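Local coordinates for protein papain inhibitor (Streptomyces mobaraensis, PDB 5NTB) that inhibits the cysteine proteases papain and bromelain and bovine trypsin, and serves as a glutamine and lysine donor substrate for transglutaminase, at residues G21-I27 / V71-C75; I37-W41 / T105-V109. One frame throughout, in Å; residues are numbered along the deposited sequence. Where two conformers were deposited one is given.

Contact 1: G21-I27 / V71-C75; sequences GACGTPI and VRDKC
D73 OD1 is held by two backbone amides, one from each side of the contact. A22 N donates to it across the gap at 2.8 Å, and K74 N, the next amide along its own strand, donates at 2.9 Å. Both donors sit well out of the carboxylate plane and on opposite faces of it, so OD1 is pinched between them. D73 CG lies anti to the backbone N (chi1 -153°), which carries the carboxylate over toward the turn G21-G24. The other oxygen, D73 OD2, is hydrogen-bonded to Y15 OH and has the methyl I27 CD1 3.5 Å away, the two side chains crossing at about a right angle. An alanine here would probably leave the A22 and K74 amides without OD1 and Y15 without its OD2 partner, the turn being less firmly tied to the strand.

Beside this grip the packing is small and apolar: A22 CB meets K74 CB at 3.6 Å, while the rest of the lysine runs away from the turn in an extended chain. C23 SG rests over the R72 carbonyl, 3.7 Å from R72 O. The R72 chain bends about its CB-CG bond, and its CD passes 4.0 Å from T25 OG1. Two waters fill out this side. One accepts from T25 N and donates to R72 O at 2.6 Å; the other joins T25 OG1 to R72 NH1.

The turn is a type I beta turn, closed by G24 N to G21 O, and it meets the strand without any direct backbone-to-backbone hydrogen bond. One carboxylate and two bridging waters, helped by small side-chain contacts, therefore fasten the loop to the end of strand 65-75, while the C23-C53 disulfide secures the turn separately.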
loop_
_atom_site.group_PDB
_atom_site.type_symbol
_atom_site.label_atom_id
_atom_site.label_comp_id
_atom_site.label_asym_id
_atom_site.label_seq_id
_atom_site.Cartn_x
_atom_site.Cartn_y
_atom_site.Cartn_z
ATOM N N GLY A 21 -6.314 4.087 -10.183
ATOM C CA GLY A 21 -5.956 4.502 -8.843
ATOM C C GLY A 21 -5.679 5.996 -8.767
ATOM O O GLY A 21 -5.767 6.738 -9.744
ATOM N N ALA A 22 -5.350 6.445 -7.562
ATOM C CA ALA A 22 -5.079 7.863 -7.352
ATOM C C ALA A 22 -3.836 8.328 -8.088
ATOM O O ALA A 22 -3.648 9.540 -8.270
ATOM C CB ALA A 22 -4.931 8.152 -5.861
ATOM N N CYS A 23 -2.982 7.405 -8.520
ATOM C CA CYS A 23 -1.860 7.795 -9.359
ATOM C C CYS A 23 -2.278 7.998 -10.807
ATOM O O CYS A 23 -1.470 8.483 -11.608
ATOM C CB CYS A 23 -0.744 6.749 -9.274
ATOM S SG CYS A 23 0.091 6.733 -7.654
ATOM N N GLY A 24 -3.520 7.665 -11.155
ATOM C CA GLY A 24 -3.976 7.861 -12.517
ATOM C C GLY A 24 -3.618 6.746 -13.465
ATOM O O GLY A 24 -3.659 6.944 -14.685
ATOM N N THR A 25 -3.256 5.581 -12.952
ATOM C CA THR A 25 -2.908 4.460 -13.799
ATOM C C THR A 25 -3.899 3.317 -13.598
ATOM O O THR A 25 -4.550 3.229 -12.550
ATOM C CB THR A 25 -1.486 3.965 -13.505
ATOM O OG1 THR A 25 -1.434 3.398 -12.188
ATOM C CG2 THR A 25 -0.493 5.113 -13.598
ATOM N N PRO A 26 -4.055 2.447 -14.593
ATOM C CA PRO A 26 -5.036 1.360 -14.474
ATOM C C PRO A 26 -4.579 0.311 -13.474
ATOM O O PRO A 26 -3.441 -0.157 -13.516
ATOM C CB PRO A 26 -5.105 0.792 -15.896
ATOM C CG PRO A 26 -3.801 1.153 -16.511
ATOM C CD PRO A 26 -3.458 2.497 -15.942
ATOM N N ILE A 27 -5.486 -0.061 -12.572
ATOM C CA ILE A 27 -5.193 -1.051 -11.549
ATOM C C ILE A 27 -6.298 -2.094 -11.527
ATOM O O ILE A 27 -7.460 -1.821 -11.848
ATOM C CB ILE A 27 -5.029 -0.413 -10.154
ATOM C CG1 ILE A 27 -6.345 0.203 -9.674
ATOM C CG2 ILE A 27 -3.915 0.615 -10.172
ATOM C CD1 ILE A 27 -6.326 0.603 -8.190
ATOM N N VAL A 71 3.504 1.446 -4.982
ATOM C CA VAL A 71 2.448 2.383 -4.603
ATOM C C VAL A 71 1.688 2.781 -5.858
ATOM O O VAL A 71 2.265 3.341 -6.796
ATOM C CB VAL A 71 3.028 3.624 -3.914
ATOM C CG1 VAL A 71 1.922 4.637 -3.647
ATOM C CG2 VAL A 71 3.779 3.240 -2.638
ATOM N N ARG A 72 0.385 2.527 -5.873
ATOM C CA ARG A 72 -0.441 2.863 -7.026
ATOM C C ARG A 72 -1.715 3.603 -6.659
ATOM O O ARG A 72 -2.466 3.992 -7.557
ATOM C CB ARG A 72 -0.821 1.598 -7.805
ATOM C CG ARG A 72 0.373 0.819 -8.296
ATOM C CD ARG A 72 0.377 0.736 -9.795
ATOM N NE ARG A 72 1.463 -0.083 -10.331
ATOM C CZ ARG A 72 2.619 0.393 -10.774
ATOM N NH1 ARG A 72 2.868 1.695 -10.742
ATOM N NH2 ARG A 72 3.528 -0.439 -11.266
ATOM N N ASP A 73 -1.990 3.807 -5.378
ATOM C CA ASP A 73 -3.306 4.303 -5.007
ATOM C C ASP A 73 -3.211 4.956 -3.639
ATOM O O ASP A 73 -2.205 4.835 -2.934
ATOM C CB ASP A 73 -4.317 3.153 -5.014
ATOM C CG ASP A 73 -5.757 3.591 -5.284
ATOM O OD1 ASP A 73 -6.058 4.796 -5.356
ATOM O OD2 ASP A 73 -6.607 2.675 -5.382
ATOM N N LYS A 74 -4.284 5.654 -3.286
ATOM C CA LYS A 74 -4.431 6.372 -2.030
ATOM C C LYS A 74 -5.558 5.733 -1.239
ATOM O O LYS A 74 -6.584 5.360 -1.809
ATOM C CB LYS A 74 -4.749 7.842 -2.303
ATOM C CG LYS A 74 -4.983 8.736 -1.087
ATOM C CD LYS A 74 -5.003 10.177 -1.579
ATOM C CE LYS A 74 -5.622 11.148 -0.614
ATOM N NZ LYS A 74 -5.729 12.457 -1.323
ATOM N N CYS A 75 -5.371 5.607 0.077
ATOM C CA CYS A 75 -6.407 5.112 0.979
ATOM C C CYS A 75 -6.890 6.282 1.824
ATOM O O CYS A 75 -6.230 6.646 2.814
ATOM C CB CYS A 75 -5.848 3.993 1.862
ATOM S SG CYS A 75 -7.048 3.332 3.027
HETATM O O HOH W 1 -3.173 4.333 -10.086
HETATM O O HOH W 2 0.671 3.788 -10.399
#

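Contact 2: I37-W41 / T105-V109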
loop_
_atom_site.group_PDB
_atom_site.type_symbol
_atom_site.label_atom_id
_atom_site.label_comp_id
_atom_site.label_asym_id
_atom_site.label_seq_id
_atom_site.Cartn_x
_atom_site.Cartn_y
_atom_site.Cartn_z
ATOM N N ILE A 37 -1.750 3.835 -0.191
ATOM C CA ILE A 37 -1.040 4.483 0.910
ATOM C C ILE A 37 -1.961 5.474 1.619
ATOM O O ILE A 37 -2.698 6.222 0.961
ATOM C CB ILE A 37 0.230 5.169 0.383
ATOM C CG1 ILE A 37 1.242 4.121 -0.080
ATOM C CG2 ILE A 37 0.839 6.151 1.410
ATOM C CD1 ILE A 37 1.734 3.193 1.017
ATOM N N PRO A 38 -1.950 5.512 2.954
ATOM C CA PRO A 38 -2.823 6.441 3.690
ATOM C C PRO A 38 -2.662 7.889 3.253
ATOM O O PRO A 38 -1.560 8.350 2.932
ATOM C CB PRO A 38 -2.381 6.273 5.149
ATOM C CG PRO A 38 -1.647 5.017 5.208
ATOM C CD PRO A 38 -1.209 4.601 3.839
ATOM N N ALA A 39 -3.782 8.621 3.325
ATOM C CA ALA A 39 -3.839 9.977 2.793
ATOM C C ALA A 39 -2.829 10.904 3.457
ATOM O O ALA A 39 -2.373 11.859 2.826
ATOM C CB ALA A 39 -5.250 10.546 2.952
ATOM N N ALA A 40 -2.442 10.631 4.704
ATOM C CA ALA A 40 -1.547 11.542 5.413
ATOM C C ALA A 40 -0.170 11.655 4.766
ATOM O O ALA A 40 0.565 12.606 5.062
ATOM C CB ALA A 40 -1.403 11.107 6.869
ATOM N N TRP A 41 0.184 10.740 3.862
ATOM C CA TRP A 41 1.470 10.789 3.187
ATOM C C TRP A 41 1.426 11.536 1.866
ATOM O O TRP A 41 2.487 11.795 1.291
ATOM C CB TRP A 41 1.982 9.372 2.937
ATOM C CG TRP A 41 2.172 8.606 4.203
ATOM C CD1 TRP A 41 1.335 7.667 4.738
ATOM C CD2 TRP A 41 3.275 8.730 5.107
ATOM N NE1 TRP A 41 1.854 7.202 5.932
ATOM C CE2 TRP A 41 3.041 7.845 6.178
ATOM C CE3 TRP A 41 4.431 9.519 5.122
ATOM C CZ2 TRP A 41 3.936 7.716 7.248
ATOM C CZ3 TRP A 41 5.316 9.380 6.178
ATOM C CH2 TRP A 41 5.064 8.489 7.222
ATOM N N THR A 105 4.927 -4.854 9.645
ATOM C CA THR A 105 5.889 -3.785 9.496
ATOM C C THR A 105 5.975 -3.444 8.019
ATOM O O THR A 105 5.835 -4.318 7.158
ATOM C CB THR A 105 7.259 -4.183 10.036
ATOM O OG1 THR A 105 7.851 -5.130 9.146
ATOM C CG2 THR A 105 7.137 -4.808 11.455
ATOM N N TRP A 106 6.179 -2.166 7.728
ATOM C CA TRP A 106 6.313 -1.755 6.340
ATOM C C TRP A 106 7.192 -0.527 6.247
ATOM O O TRP A 106 7.372 0.212 7.215
ATOM C CB TRP A 106 4.939 -1.521 5.676
ATOM C CG TRP A 106 4.111 -0.384 6.193
ATOM C CD1 TRP A 106 3.230 -0.414 7.239
ATOM C CD2 TRP A 106 4.051 0.936 5.653
ATOM N NE1 TRP A 106 2.622 0.819 7.381
ATOM C CE2 TRP A 106 3.112 1.663 6.420
ATOM C CE3 TRP A 106 4.687 1.571 4.583
ATOM C CZ2 TRP A 106 2.808 3.002 6.166
ATOM C CZ3 TRP A 106 4.383 2.902 4.320
ATOM C CH2 TRP A 106 3.436 3.602 5.107
ATOM N N LYS A 107 7.747 -0.319 5.057
ATOM C CA LYS A 107 8.564 0.856 4.814
ATOM C C LYS A 107 8.432 1.219 3.351
ATOM O O LYS A 107 8.232 0.348 2.495
ATOM C CB LYS A 107 10.040 0.628 5.175
ATOM C CG LYS A 107 10.713 -0.456 4.349
ATOM C CD LYS A 107 12.193 -0.535 4.696
ATOM C CE LYS A 107 12.883 -1.597 3.884
ATOM N NZ LYS A 107 14.358 -1.624 4.180
ATOM N N PHE A 108 8.516 2.514 3.085
ATOM C CA PHE A 108 8.695 3.003 1.726
ATOM C C PHE A 108 10.088 2.659 1.225
ATOM O O PHE A 108 11.075 2.815 1.954
ATOM C CB PHE A 108 8.521 4.519 1.674
ATOM C CG PHE A 108 7.134 5.001 2.008
ATOM C CD1 PHE A 108 6.094 4.829 1.105
ATOM C CD2 PHE A 108 6.883 5.673 3.192
ATOM C CE1 PHE A 108 4.819 5.299 1.395
ATOM C CE2 PHE A 108 5.612 6.158 3.486
ATOM C CZ PHE A 108 4.579 5.969 2.576
ATOM N N VAL A 109 10.176 2.235 -0.037
ATOM C CA VAL A 109 11.464 1.975 -0.681
ATOM C C VAL A 109 11.483 2.554 -2.089
ATOM O O VAL A 109 10.449 2.869 -2.677
ATOM C CB VAL A 109 11.798 0.472 -0.762
ATOM C CG1 VAL A 109 11.949 -0.129 0.625
ATOM C CG2 VAL A 109 10.732 -0.261 -1.559
#
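W106 and F108 leave strand 104-109 with different first torsions: W106 CG lies between the backbone N and the carbonyl carbon (chi1 66°), whereas F108 CG is anti to the carbonyl carbon. Their rings converge on W41. F108 drives its edge into the face of that indole, with CE2 3.8 Å from W41 CD2 and over the ring centre, the planes at 73°. The edge of W106 is turned toward the W41 face in an offset edge-to-face pair, its CH2 4.0 Å from W41 NE1 and the planes at 81°. Within the strand, W106 CZ3 also lies over a face of the F108 ring, toward its rim.

The I37 and F108 side chains come at each other head-on from their two strands. I37 CD1 is 3.8 Å from F108 CE1, I37 CG2 lies at the phenyl edge in the ring plane, and CD1 reaches W106 CZ3 at 4.2 Å. Both indole N-H groups are satisfied outside the cluster: W41 NE1 donates to R80 O and W106 NE1 to T81 O. V58 and V71 also pack against I37, and M8 against both tryptophans. The result is a largely buried aromatic cluster, W41 partly exposed at its margin, beside a mixed sheet, consistent with the double-psi beta-barrel fold of this family.

How the contacts relate
Strands 35-38 and 65-75 run parallel as neighbours in one sheet, and they tie the contacts together: I37 N pairs with D73 O, and C75 N with I37 O, while V71 CG1 packs on I37 CG1. Contact 2 is the core partner, nearer the centre of the chain and built from aromatic edges, faces and one isoleucine, with no hydrogen bond between its segments. Contact 1 lies farther out and is partly buried; there a loop is attached to a strand end by a carboxylate and bridging waters. K74 spans the two, its CE touching A39 CB. Sheet interior and loop attachment thus use quite different chemistry on adjoining strands.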